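Local coordinates for protein geobacter metallireducens SMUG1 (Geobacter metallireducens, PDB 5H9I) that belongs to the uracil-DNA glycosylase superfamily, as a SMUG1-type member, and holds a xanthine molecule in its ligand pocket in this crystal, at residues S46-P51 and E82-N87; G75-V80 and D103-R108; E111-R116 and H213-S218; A138-L143 and A168-A173; L172-T177 and H198-G203. All coordinates share one frame; numbering follows the deposited sequence.

Contact 1: S46-P51 and E82-N87. With GOL (glycerol), chain D; IPA (isopropyl alcohol), chain G.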
# COMPACT_ATOMS: atom_id res chain seq x y z
N SER A 46 -11.96 -2.99 6.80
CA SER A 46 -12.99 -3.06 7.82
C SER A 46 -12.59 -3.99 8.94
O SER A 46 -12.86 -3.70 10.12
CB SER A 46 -14.24 -3.62 7.21
OG SER A 46 -14.72 -2.80 6.11
N ARG A 47 -11.92 -5.07 8.65
CA ARG A 47 -11.53 -6.05 9.65
C ARG A 47 -10.32 -5.63 10.47
O ARG A 47 -10.19 -6.02 11.64
CB ARG A 47 -11.24 -7.41 9.00
CG ARG A 47 -12.46 -8.04 8.38
CD ARG A 47 -12.17 -9.34 7.65
NE ARG A 47 -13.30 -9.60 6.75
CZ ARG A 47 -13.42 -10.70 6.02
NH1 ARG A 47 -12.58 -11.68 6.10
NH2 ARG A 47 -14.43 -10.71 5.15
N PHE A 48 -9.41 -4.86 9.82
CA PHE A 48 -8.09 -4.57 10.42
C PHE A 48 -7.82 -3.11 10.52
O PHE A 48 -6.84 -2.79 11.23
CB PHE A 48 -7.04 -5.28 9.58
CG PHE A 48 -7.30 -6.79 9.53
CD1 PHE A 48 -7.25 -7.53 10.65
CD2 PHE A 48 -7.52 -7.45 8.32
CE1 PHE A 48 -7.52 -8.93 10.64
CE2 PHE A 48 -7.82 -8.79 8.27
CZ PHE A 48 -7.78 -9.54 9.42
N GLY A 49 -8.62 -2.23 9.98
CA GLY A 49 -8.28 -0.80 9.98
C GLY A 49 -9.13 -0.02 10.93
O GLY A 49 -9.23 1.23 10.70
N SER A 50 -9.72 -0.59 12.02
CA SER A 50 -10.43 0.24 12.94
C SER A 50 -9.48 1.20 13.68
O SER A 50 -8.43 0.83 14.17
CB SER A 50 -11.07 -0.67 13.99
OG SER A 50 -12.04 -1.37 13.37
N PRO A 51 -9.88 2.50 13.86
CA PRO A 51 -9.13 3.40 14.63
C PRO A 51 -9.25 3.22 16.11
O PRO A 51 -10.27 2.62 16.54
CB PRO A 51 -9.70 4.74 14.23
CG PRO A 51 -11.13 4.46 13.88
CD PRO A 51 -11.03 3.13 13.23
N GLU A 82 -4.17 -17.03 4.15
CA GLU A 82 -3.86 -17.93 5.27
C GLU A 82 -3.82 -17.14 6.57
O GLU A 82 -4.28 -17.67 7.59
CB GLU A 82 -2.51 -18.66 5.05
CG GLU A 82 -2.61 -19.62 3.85
CD GLU A 82 -1.24 -20.23 3.39
OE1 GLU A 82 -0.17 -19.95 4.01
OE2 GLU A 82 -1.24 -21.00 2.36
N TRP A 83 -3.25 -15.94 6.58
CA TRP A 83 -3.05 -15.25 7.86
C TRP A 83 -4.20 -14.28 8.07
O TRP A 83 -4.75 -14.27 9.19
CB TRP A 83 -1.71 -14.53 7.87
CG TRP A 83 -1.37 -14.13 9.30
CD1 TRP A 83 -1.27 -14.99 10.39
CD2 TRP A 83 -1.02 -12.85 9.76
NE1 TRP A 83 -0.92 -14.24 11.51
CE2 TRP A 83 -0.78 -12.95 11.17
CE3 TRP A 83 -1.01 -11.56 9.16
CZ2 TRP A 83 -0.40 -11.85 11.91
CZ3 TRP A 83 -0.70 -10.50 9.92
CH2 TRP A 83 -0.40 -10.67 11.31
N LEU A 84 -4.55 -13.49 7.08
CA LEU A 84 -5.57 -12.49 7.26
C LEU A 84 -6.96 -13.09 7.11
O LEU A 84 -7.96 -12.50 7.52
CB LEU A 84 -5.37 -11.29 6.31
CG LEU A 84 -4.11 -10.49 6.47
CD1 LEU A 84 -3.96 -9.39 5.43
CD2 LEU A 84 -4.01 -9.94 7.92
N GLY A 85 -7.05 -14.23 6.44
CA GLY A 85 -8.36 -14.81 6.18
C GLY A 85 -9.20 -14.14 5.22
O GLY A 85 -10.46 -14.21 5.31
N ILE A 86 -8.61 -13.53 4.22
CA ILE A 86 -9.32 -12.83 3.17
C ILE A 86 -9.14 -13.54 1.84
O ILE A 86 -8.04 -13.83 1.47
CB ILE A 86 -8.82 -11.38 3.09
CG1 ILE A 86 -9.28 -10.61 4.33
CG2 ILE A 86 -9.38 -10.67 1.85
CD1 ILE A 86 -8.72 -9.20 4.38
N ASN A 87 -10.22 -13.85 1.15
CA ASN A 87 -10.17 -14.46 -0.18
C ASN A 87 -11.51 -14.21 -0.79
O ASN A 87 -12.49 -14.74 -0.32
CB ASN A 87 -10.01 -15.99 -0.03
CG ASN A 87 -9.96 -16.72 -1.37
OD1 ASN A 87 -10.43 -16.20 -2.34
ND2 ASN A 87 -9.34 -17.85 -1.40
C1 GOL D . -12.95 -11.82 1.88
O1 GOL D . -12.63 -13.10 2.42
C2 GOL D . -14.45 -11.82 1.51
O2 GOL D . -15.20 -12.09 2.73
C3 GOL D . -14.86 -10.46 0.90
O3 GOL D . -14.08 -10.23 -0.36
C1 IPA G . -7.41 -18.95 6.02
C2 IPA G . -8.35 -18.55 7.10
C3 IPA G . -9.25 -19.76 7.43
O2 IPA G . -7.59 -17.89 8.19
O HOH W 1 -10.85 -12.65 8.37
O HOH W 2 -13.44 -14.05 4.68

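Contact 2: G75-V80 and D103-R108. With BME (beta-mercaptoethanol), chain F.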
# COMPACT_ATOMS: atom_id res chain seq x y z
N GLY A 75 0.16 -7.46 -0.56
CA GLY A 75 -0.73 -8.55 -0.32
C GLY A 75 -0.43 -9.80 -1.12
O GLY A 75 -1.19 -10.18 -2.00
N GLU A 76 0.63 -10.44 -0.74
CA GLU A 76 1.02 -11.75 -1.29
C GLU A 76 -0.19 -12.67 -1.08
O GLU A 76 -0.79 -12.74 0.02
CB GLU A 76 2.29 -12.25 -0.66
CG GLU A 76 2.84 -13.58 -1.31
CD GLU A 76 2.88 -14.74 -0.41
OE1 GLU A 76 2.37 -14.74 0.77
OE2 GLU A 76 3.42 -15.81 -0.86
N VAL A 77 -0.52 -13.51 -2.06
CA VAL A 77 -1.75 -14.27 -2.02
C VAL A 77 -1.84 -15.16 -0.83
O VAL A 77 -2.86 -15.17 -0.11
CB VAL A 77 -2.00 -15.03 -3.40
CG1 VAL A 77 -3.21 -15.91 -3.29
CG2 VAL A 77 -2.10 -14.01 -4.50
N ALA A 78 -0.76 -15.90 -0.56
CA ALA A 78 -0.77 -16.87 0.49
C ALA A 78 -0.99 -16.25 1.88
O ALA A 78 -1.83 -16.70 2.67
CB ALA A 78 0.45 -17.72 0.49
N VAL A 79 -0.26 -15.15 2.12
CA VAL A 79 -0.37 -14.56 3.43
C VAL A 79 -1.72 -13.91 3.59
O VAL A 79 -2.30 -13.95 4.74
CB VAL A 79 0.90 -13.71 3.79
CG1 VAL A 79 0.81 -12.46 3.12
CG2 VAL A 79 0.92 -13.61 5.36
N VAL A 80 -2.35 -13.34 2.54
CA VAL A 80 -3.62 -12.71 2.71
C VAL A 80 -4.69 -13.77 2.96
O VAL A 80 -5.52 -13.60 3.87
CB VAL A 80 -3.97 -11.94 1.52
CG1 VAL A 80 -5.40 -11.46 1.53
CG2 VAL A 80 -3.02 -10.75 1.32
N ASP A 103 -5.29 -12.59 -11.96
CA ASP A 103 -5.95 -13.83 -11.61
C ASP A 103 -6.56 -13.84 -10.17
O ASP A 103 -7.22 -14.77 -9.74
CB ASP A 103 -5.05 -15.01 -11.79
CG ASP A 103 -4.62 -15.21 -13.25
OD1 ASP A 103 -5.40 -14.74 -14.12
OD2 ASP A 103 -3.52 -15.70 -13.51
N GLY A 104 -6.32 -12.77 -9.44
CA GLY A 104 -6.87 -12.67 -8.09
C GLY A 104 -6.28 -13.70 -7.15
O GLY A 104 -5.10 -13.96 -7.18
N PHE A 105 -7.16 -14.27 -6.35
CA PHE A 105 -6.75 -15.29 -5.40
C PHE A 105 -6.31 -16.62 -6.01
O PHE A 105 -5.77 -17.46 -5.32
CB PHE A 105 -7.77 -15.38 -4.30
CG PHE A 105 -7.77 -14.15 -3.40
CD1 PHE A 105 -8.52 -13.05 -3.68
CD2 PHE A 105 -6.95 -14.14 -2.33
CE1 PHE A 105 -8.48 -11.89 -2.87
CE2 PHE A 105 -6.86 -12.97 -1.52
CZ PHE A 105 -7.64 -11.89 -1.81
N ALA A 106 -6.49 -16.73 -7.33
CA ALA A 106 -5.94 -17.85 -8.07
C ALA A 106 -4.55 -17.57 -8.58
O ALA A 106 -3.95 -18.48 -9.16
CB ALA A 106 -6.87 -18.21 -9.23
N CYS A 107 -3.96 -16.37 -8.40
CA CYS A 107 -2.62 -16.09 -8.83
C CYS A 107 -1.68 -17.00 -8.07
O CYS A 107 -1.76 -17.16 -6.85
CB CYS A 107 -2.20 -14.61 -8.68
SG CYS A 107 -0.56 -14.10 -9.05
N ARG A 108 -0.82 -17.59 -8.86
CA ARG A 108 0.19 -18.53 -8.42
C ARG A 108 1.62 -17.88 -8.25
O ARG A 108 2.49 -18.62 -7.86
CB ARG A 108 0.25 -19.69 -9.47
C1 BME F . -10.21 -14.98 -7.61
C2 BME F . -11.16 -14.60 -8.72
O1 BME F . -10.10 -13.90 -6.72
S2 BME F . -12.57 -13.77 -8.18

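Contact 3: E111-R116 and H213-S218. With XAN (xanthine), chain B.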
# COMPACT_ATOMS: atom_id res chain seq x y z
N GLU A 111 4.68 -12.80 -4.30
CA GLU A 111 5.45 -11.61 -4.21
C GLU A 111 6.42 -11.65 -3.04
O GLU A 111 5.96 -11.81 -1.89
CB GLU A 111 4.53 -10.38 -4.01
CG GLU A 111 5.33 -9.09 -3.98
CD GLU A 111 4.48 -7.92 -3.53
OE1 GLU A 111 4.60 -7.44 -2.40
OE2 GLU A 111 3.66 -7.43 -4.39
N VAL A 112 7.74 -11.48 -3.28
CA VAL A 112 8.71 -11.57 -2.26
C VAL A 112 8.54 -10.47 -1.20
O VAL A 112 8.64 -10.73 0.01
CB VAL A 112 10.18 -11.55 -2.81
CG1 VAL A 112 11.24 -11.65 -1.73
CG2 VAL A 112 10.30 -12.77 -3.78
N SER A 113 8.40 -9.29 -1.70
CA SER A 113 8.28 -8.10 -0.84
C SER A 113 7.20 -8.27 0.21
O SER A 113 7.47 -8.20 1.42
CB SER A 113 8.03 -6.84 -1.63
OG SER A 113 9.13 -6.45 -2.40
N GLY A 114 6.01 -8.59 -0.23
CA GLY A 114 4.89 -8.75 0.74
C GLY A 114 5.01 -9.99 1.55
O GLY A 114 4.66 -10.09 2.75
N ARG A 115 5.55 -11.10 1.03
CA ARG A 115 5.87 -12.25 1.80
C ARG A 115 6.80 -11.99 2.93
O ARG A 115 6.58 -12.42 4.05
CB ARG A 115 6.46 -13.42 0.89
CG ARG A 115 6.33 -14.75 1.41
CD ARG A 115 6.81 -15.78 0.36
NE ARG A 115 8.23 -15.66 0.24
CZ ARG A 115 8.88 -15.70 -0.96
NH1 ARG A 115 8.20 -15.79 -2.13
NH2 ARG A 115 10.21 -15.71 -0.94
N ARG A 116 7.83 -11.19 2.63
CA ARG A 116 8.76 -10.81 3.66
C ARG A 116 8.08 -9.89 4.72
O ARG A 116 8.34 -10.08 5.92
CB ARG A 116 9.94 -10.04 3.05
CG ARG A 116 10.96 -10.99 2.37
CD ARG A 116 12.10 -10.18 1.81
NE ARG A 116 13.08 -11.09 1.21
CZ ARG A 116 14.11 -10.68 0.48
NH1 ARG A 116 14.28 -9.44 0.15
NH2 ARG A 116 15.00 -11.62 0.11
N HIS A 213 12.95 -0.93 2.39
CA HIS A 213 11.96 -1.67 1.62
C HIS A 213 12.39 -3.12 1.48
O HIS A 213 13.58 -3.42 1.34
CB HIS A 213 11.85 -1.03 0.25
CG HIS A 213 10.69 -1.50 -0.53
ND1 HIS A 213 10.66 -2.75 -1.10
CD2 HIS A 213 9.51 -0.91 -0.80
CE1 HIS A 213 9.50 -2.91 -1.71
NE2 HIS A 213 8.82 -1.80 -1.58
N PRO A 214 11.45 -4.05 1.56
CA PRO A 214 11.77 -5.49 1.59
C PRO A 214 12.15 -6.10 0.23
O PRO A 214 12.45 -7.30 0.29
CB PRO A 214 10.48 -6.12 2.19
CG PRO A 214 9.38 -5.21 1.77
CD PRO A 214 10.00 -3.84 1.92
N SER A 215 12.07 -5.38 -0.84
CA SER A 215 12.36 -6.01 -2.16
C SER A 215 13.79 -6.50 -2.28
O SER A 215 14.74 -5.96 -1.67
CB SER A 215 11.91 -5.27 -3.37
OG SER A 215 12.93 -4.61 -3.93
N PRO A 216 13.95 -7.52 -3.06
CA PRO A 216 15.33 -7.91 -3.39
C PRO A 216 16.18 -6.86 -4.04
O PRO A 216 17.37 -7.13 -4.18
CB PRO A 216 15.10 -9.10 -4.27
CG PRO A 216 13.85 -9.73 -3.83
CD PRO A 216 12.97 -8.58 -3.41
N ALA A 217 15.66 -5.74 -4.46
CA ALA A 217 16.51 -4.70 -5.06
C ALA A 217 17.41 -4.01 -4.06
O ALA A 217 18.27 -3.26 -4.46
CB ALA A 217 15.62 -3.77 -5.85
N SER A 218 17.33 -4.38 -2.78
CA SER A 218 18.32 -3.84 -1.80
C SER A 218 19.07 -4.94 -1.19
O SER A 218 18.47 -5.88 -0.59
CB SER A 218 17.64 -3.06 -0.64
OG SER A 218 16.98 -1.90 -1.16
N9 XAN B . 5.19 -4.65 -3.05
C4 XAN B . 4.36 -3.73 -2.64
N3 XAN B . 3.08 -3.70 -2.29
C2 XAN B . 2.55 -2.62 -1.93
O2 XAN B . 1.37 -2.62 -1.68
N1 XAN B . 3.23 -1.47 -1.80
C6 XAN B . 4.50 -1.37 -2.08
O6 XAN B . 5.13 -0.30 -2.02
C5 XAN B . 5.13 -2.51 -2.56
N7 XAN B . 6.37 -2.77 -2.95
C8 XAN B . 6.41 -4.07 -3.23

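Contact 4: A138-L143 and A168-A173. With XAN (xanthine), chain B.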
# COMPACT_ATOMS: atom_id res chain seq x y z
N ALA A 138 -0.89 0.72 4.66
CA ALA A 138 -1.57 1.29 3.52
C ALA A 138 -0.62 1.67 2.43
O ALA A 138 0.56 1.75 2.67
CB ALA A 138 -2.32 2.54 3.96
N ASN A 139 -1.12 1.80 1.18
CA ASN A 139 -0.25 2.35 0.13
C ASN A 139 -0.59 3.83 -0.09
O ASN A 139 -1.75 4.17 -0.08
CB ASN A 139 -0.48 1.65 -1.21
CG ASN A 139 0.48 0.55 -1.43
OD1 ASN A 139 1.57 0.53 -0.92
ND2 ASN A 139 -0.04 -0.52 -2.11
N TYR A 140 0.40 4.60 -0.44
CA TYR A 140 0.21 5.98 -0.83
C TYR A 140 -0.60 6.07 -2.12
O TYR A 140 -1.51 6.87 -2.19
CB TYR A 140 1.59 6.56 -1.04
CG TYR A 140 1.58 8.01 -1.54
CD1 TYR A 140 1.16 9.00 -0.74
CD2 TYR A 140 1.86 8.28 -2.88
CE1 TYR A 140 1.08 10.32 -1.21
CE2 TYR A 140 1.79 9.54 -3.35
CZ TYR A 140 1.47 10.54 -2.51
OH TYR A 140 1.39 11.83 -3.02
N CYS A 141 -0.22 5.24 -3.10
CA CYS A 141 -0.88 5.25 -4.43
C CYS A 141 -1.42 3.88 -4.69
O CYS A 141 -0.71 2.93 -4.61
CB CYS A 141 0.17 5.70 -5.45
SG CYS A 141 -0.45 5.61 -7.17
N PRO A 142 -2.71 3.79 -4.95
CA PRO A 142 -3.28 2.46 -5.19
C PRO A 142 -3.21 1.97 -6.63
O PRO A 142 -3.58 0.82 -6.87
CB PRO A 142 -4.72 2.67 -4.81
CG PRO A 142 -5.00 4.05 -5.25
CD PRO A 142 -3.77 4.83 -4.83
N LEU A 143 -2.72 2.79 -7.53
CA LEU A 143 -2.71 2.44 -8.97
C LEU A 143 -1.44 1.76 -9.35
O LEU A 143 -0.36 2.13 -8.83
CB LEU A 143 -2.81 3.74 -9.70
CG LEU A 143 -4.05 4.56 -9.53
CD1 LEU A 143 -3.94 5.85 -10.34
CD2 LEU A 143 -5.34 3.82 -9.78
N ALA A 168 -1.57 15.06 -5.59
CA ALA A 168 -2.54 15.84 -4.85
C ALA A 168 -3.66 14.96 -4.28
O ALA A 168 -3.98 15.13 -3.09
CB ALA A 168 -3.21 16.90 -5.69
N ALA A 169 -4.14 14.03 -5.09
CA ALA A 169 -5.23 13.13 -4.68
C ALA A 169 -4.71 12.14 -3.52
O ALA A 169 -5.39 11.95 -2.54
CB ALA A 169 -5.76 12.34 -5.82
N CYS A 170 -3.53 11.56 -3.78
CA CYS A 170 -2.92 10.65 -2.81
C CYS A 170 -2.56 11.32 -1.51
O CYS A 170 -2.76 10.80 -0.38
CB CYS A 170 -1.74 9.92 -3.44
SG CYS A 170 -2.21 8.83 -4.81
N ASP A 171 -2.05 12.57 -1.59
CA ASP A 171 -1.77 13.32 -0.33
C ASP A 171 -3.03 13.58 0.53
O ASP A 171 -2.99 13.47 1.74
CB ASP A 171 -1.15 14.73 -0.70
CG ASP A 171 0.27 14.70 -1.21
OD1 ASP A 171 0.94 13.64 -1.27
OD2 ASP A 171 0.69 15.83 -1.73
N LEU A 172 -4.10 13.94 -0.19
CA LEU A 172 -5.35 14.18 0.50
C LEU A 172 -5.87 12.88 1.23
O LEU A 172 -6.24 12.92 2.40
CB LEU A 172 -6.43 14.67 -0.46
CG LEU A 172 -7.89 14.72 0.05
CD1 LEU A 172 -7.97 15.63 1.26
CD2 LEU A 172 -8.77 15.17 -1.09
N ALA A 173 -5.74 11.75 0.50
CA ALA A 173 -6.21 10.48 1.10
C ALA A 173 -5.33 10.16 2.31
O ALA A 173 -5.78 9.62 3.30
CB ALA A 173 -6.17 9.36 0.08
N9 XAN B . 5.19 -4.65 -3.05
C4 XAN B . 4.36 -3.73 -2.64
N3 XAN B . 3.08 -3.70 -2.29
C2 XAN B . 2.55 -2.62 -1.93
O2 XAN B . 1.37 -2.62 -1.68
N1 XAN B . 3.23 -1.47 -1.80
C6 XAN B . 4.50 -1.37 -2.08
O6 XAN B . 5.13 -0.30 -2.02
C5 XAN B . 5.13 -2.51 -2.56
N7 XAN B . 6.37 -2.77 -2.95
C8 XAN B . 6.41 -4.07 -3.23
O HOH W 3 -2.76 8.02 0.01

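Contact 5: L172-T177 and H198-G203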
# COMPACT_ATOMS: atom_id res chain seq x y z
N LEU A 172 -4.10 13.94 -0.19
CA LEU A 172 -5.35 14.18 0.50
C LEU A 172 -5.87 12.88 1.23
O LEU A 172 -6.24 12.92 2.40
CB LEU A 172 -6.43 14.67 -0.46
CG LEU A 172 -7.89 14.72 0.05
CD1 LEU A 172 -7.97 15.63 1.26
CD2 LEU A 172 -8.77 15.17 -1.09
N ALA A 173 -5.74 11.75 0.50
CA ALA A 173 -6.21 10.48 1.10
C ALA A 173 -5.33 10.16 2.31
O ALA A 173 -5.78 9.62 3.30
CB ALA A 173 -6.17 9.36 0.08
N LEU A 174 -4.02 10.41 2.21
CA LEU A 174 -3.14 10.12 3.31
C LEU A 174 -3.41 10.98 4.57
O LEU A 174 -3.45 10.52 5.66
CB LEU A 174 -1.63 10.21 2.90
CG LEU A 174 -0.60 9.92 3.92
CD1 LEU A 174 -0.76 8.57 4.61
CD2 LEU A 174 0.81 10.10 3.25
N ARG A 175 -3.60 12.33 4.30
CA ARG A 175 -4.00 13.16 5.37
C ARG A 175 -5.33 12.70 6.04
O ARG A 175 -5.38 12.67 7.26
CB ARG A 175 -4.13 14.62 4.92
CG ARG A 175 -2.80 15.30 4.72
CD ARG A 175 -2.97 16.74 4.39
NE ARG A 175 -3.47 17.03 3.08
CZ ARG A 175 -2.69 17.18 2.00
NH1 ARG A 175 -1.39 17.09 2.08
NH2 ARG A 175 -3.28 17.43 0.84
N ARG A 176 -6.33 12.33 5.23
CA ARG A 176 -7.55 11.84 5.78
C ARG A 176 -7.32 10.55 6.62
O ARG A 176 -7.92 10.41 7.69
CB ARG A 176 -8.52 11.52 4.67
CG ARG A 176 -9.13 12.78 4.03
CD ARG A 176 -9.86 12.47 2.82
NE ARG A 176 -10.73 13.60 2.42
CZ ARG A 176 -11.29 13.71 1.24
NH1 ARG A 176 -11.11 12.87 0.23
NH2 ARG A 176 -12.08 14.81 1.08
N THR A 177 -6.46 9.68 6.12
CA THR A 177 -6.15 8.44 6.85
C THR A 177 -5.56 8.73 8.21
O THR A 177 -5.86 8.11 9.25
CB THR A 177 -5.25 7.56 5.98
OG1 THR A 177 -5.89 7.26 4.75
CG2 THR A 177 -4.87 6.32 6.75
N HIS A 198 6.52 12.84 4.34
CA HIS A 198 6.97 14.13 4.85
C HIS A 198 6.23 15.21 4.11
O HIS A 198 5.79 16.21 4.78
CB HIS A 198 8.48 14.28 4.66
CG HIS A 198 9.33 13.49 5.58
ND1 HIS A 198 9.41 13.73 6.92
CD2 HIS A 198 10.20 12.50 5.33
CE1 HIS A 198 10.28 12.90 7.47
NE2 HIS A 198 10.74 12.12 6.52
N GLU A 199 6.03 15.10 2.83
CA GLU A 199 5.39 16.17 2.01
C GLU A 199 3.90 16.34 2.38
O GLU A 199 3.40 17.44 2.55
CB GLU A 199 5.47 15.90 0.52
CG GLU A 199 6.84 16.08 -0.11
CD GLU A 199 7.14 17.56 -0.42
OE1 GLU A 199 6.28 18.22 -0.95
OE2 GLU A 199 8.20 17.97 -0.04
N ALA A 200 3.19 15.23 2.52
CA ALA A 200 1.78 15.28 2.76
C ALA A 200 1.39 15.68 4.16
O ALA A 200 0.31 16.23 4.35
CB ALA A 200 1.15 13.90 2.39
N LEU A 201 2.20 15.32 5.15
CA LEU A 201 1.86 15.39 6.55
C LEU A 201 2.58 16.50 7.36
O LEU A 201 2.42 16.54 8.55
CB LEU A 201 2.09 14.04 7.23
CG LEU A 201 1.33 12.92 6.57
CD1 LEU A 201 1.78 11.60 7.17
CD2 LEU A 201 -0.15 13.11 6.73
N GLU A 202 3.35 17.34 6.66
CA GLU A 202 3.97 18.46 7.39
C GLU A 202 2.90 19.31 8.11
O GLU A 202 1.87 19.65 7.56
CB GLU A 202 4.76 19.25 6.43
CG GLU A 202 5.53 20.37 7.15
CD GLU A 202 6.37 21.18 6.26
OE1 GLU A 202 7.22 20.60 5.60
OE2 GLU A 202 6.07 22.41 6.19
N GLY A 203 3.18 19.59 9.38
CA GLY A 203 2.35 20.30 10.27
C GLY A 203 1.36 19.52 11.02
O GLY A 203 0.70 20.04 11.92

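Contact 1: S46-P51 and E82-N87
The F48 ring meets L84 with one face and part of its rim. L84 CD2 sits over that face, 4.2 Å from the F48 ring centroid and 21° off its normal, a CH-pi contact, while the opposite face carries CB of R47. At the edge, F48 CZ comes within 3.5 Å of L84 O and F48 CE2 within 4.0 Å of I86 CD1. F48 CG stands anti to its carbonyl carbon (chi1 -58°), swinging the ring off the helix end toward residues 84-86; a flat apolar ring suits this buried place. R47 takes the exposed flank. Its chain, extended from CG to NE, slides past I86 and carries NH1 to two waters, one held also by L84 O, the other by G85 O. R47 NH2 donates to O2 of a glycerol, probably from the crystallisation liquor. At G85 the chain leaves the helix with a positive phi, which favours glycine. This is packing between the C-terminal ends of helices 38-48 and 77-84, with F132 of helix 128-132 against the same ring.

Contact 2: G75-V80 and D103-R108
V77, in the first turn of helix 77-84, has its CA 6.1 Å from the CA of F105, in a short 3-10 turn, 105-106, of the loop leading to helix 112-125. The motif is thus a capped helix start packed against a loop. E76 occupies the N-cap: its OE1 accepts from V79 N at 3.0 Å, met from above the carboxylate plane, and its OE2 bonds S110 OG. In the facing loop, C107 N bonds G104 O and closes the turn, where G104 adopts a positive phi that glycine tolerates well.

No hydrogen bond joins the two segments; the contact is largely buried van der Waals packing of methyls on carbonyl oxygens and side chains, for which branched valines are well shaped. V77 CG1 lies 3.6 Å from F105 O because chi1 (174°) sets it anti to the backbone N, and V77 CG2 faces C107, 4.2 Å from C107 CB. One turn on, V80 directs CG1 at the rim of the F105 ring. T70 of helix 67-70 touches both valines and F105. O1 of a beta-mercaptoethanol, probably from the crystallisation liquor, also lies at the ring edge and accepts from F105 N at 3.0 Å, with an N-H...O angle of 166°.

Contact 3: E111-R116 and H213-S218
R116 supplies the hydrogen bond across this contact: its NH1 donates to P214 O at 2.8 Å (N-H...O angle 157°). The acceptor lies close to the guanidinium plane, though the donor is tilted 25° from the carbonyl plane. An arginine side chain extended from CG to NE can reach from the helix to the loop, and N222 OD1 of helix 219-235 takes its NH2.

Van der Waals packing surrounds this bond. V112 CG1 touches P216 CG at 3.9 Å and also lies against one face of the R116 guanidinium. The P214 ring packs on S113 and on CB of R116, its rigid shape suiting a closely packed loop. S113 is small enough to let the backbones approach, and its OG lies 3.2 Å from S215 CB.

Within the segments, S215 N donates to H213 ND1 in the plane of the imidazole, fixing the ring's rotation, while S215 OG accepts from A217 N in an ST turn. E111 caps helix 112-125 through a weak bond from G114 N to OE1.

Two bonds reach xanthine. H213 NE2 donates to xanthine N7 at 3.0 Å, and E111 OE1 accepts from xanthine N9 at 2.9 Å. Joining a helix start to the loop after strand 207-211, the arrangement forms one wall of the xanthine pocket of this uracil-DNA glycosylase fold.

Contact 4: A138-L143 and A168-A173
Y140 lays one face of its ring against C170, joining the end of strand 135-139, an outer strand of the four-stranded parallel sheet, to helix 160-181 in a strand-to-helix packing of an alpha/beta fold. C170 CB stands over that face, 3.6 Å from the centroid of the Y140 ring and 20° off its normal, a CH-pi contact. The sulfur is above the ring too, but farther off, with C170 SG 4.6 Å from the centroid. A small cysteine suits this site because the ring lies so near the helix backbone.

The tyrosine extends over C170 to the neighbouring D171, its chi1 of 177° setting CG anti to the backbone N; the carboxylate plane is turned 52° from the ring. At the ring edge, Y140 OH donates to D171 OD1 at 2.6 Å, meeting it from above the carboxylate plane. R196 reaches both partners, as a salt bridge to D171 OD1 and a hydrogen bond to Y140 OH, so the phenol and acid are tied together within this largely buried contact.

C170 SG also packs against C141, 4.0 Å from C141 CB. Water 3 donates to Y140 O and C170 O, bridging the two backbones. The N139 amide pairs with xanthine in two bonds: N139 OD1 accepts from xanthine N1 at 2.7 Å, and N139 ND2 donates to xanthine O2 at 2.6 Å.

Contact 5: L172-T177 and H198-G203
A bend at chi3 (-72°) in R175 turns its guanidinium onto the last turn of helix 191-201, where NH1 donates to A200 O at 3.0 Å. Helices 160-181 and 191-201 thus meet in a helix-helix packing beside the parallel sheet. The bond is well formed: its N-H...O angle is 163°, the donor lies in the carbonyl plane on a lone pair, and the acceptor lies in the guanidinium plane. Arginine suits this partly exposed position because its aliphatic part packs while its head bonds: R175 CG lies 4.0 Å from L201 CD2, the two side chains sliding past each other in opposite directions.

Deeper in, L174 has CG anti to its backbone N (chi1 -179°), which sends its methyls between the helix and the sheet, against L56 and V58 of strand 55-59. The small A200 lets the helices come close, while L201 extends the apolar surface to V178. Across the helices, L174 CD2 meets A200 CB at 3.9 Å.

Overall arrangement
Contacts 1, 2, 4 and 5 are buried, contact 3 only partly so. Contacts 4 and 5 follow one another along helix 160-181, sharing L172 and A173 and touching where Y140 meets L174; contact 4 lies nearer the chain centre. Contacts 1 and 2 use the two ends of helix 77-84 and meet through I86, N87 and F105. Contact 2 touches contact 3 where E76 packs on E111 and R115. Chemistry follows place: contact 2 has no hydrogen bond across its segments, contact 1 adds waters and glycerol at an exposed arginine, contacts 3 and 5 each use an arginine-to-carbonyl bond, and contact 4 pairs a buried phenol with a carboxylate. Contacts 3 and 4 both reach xanthine.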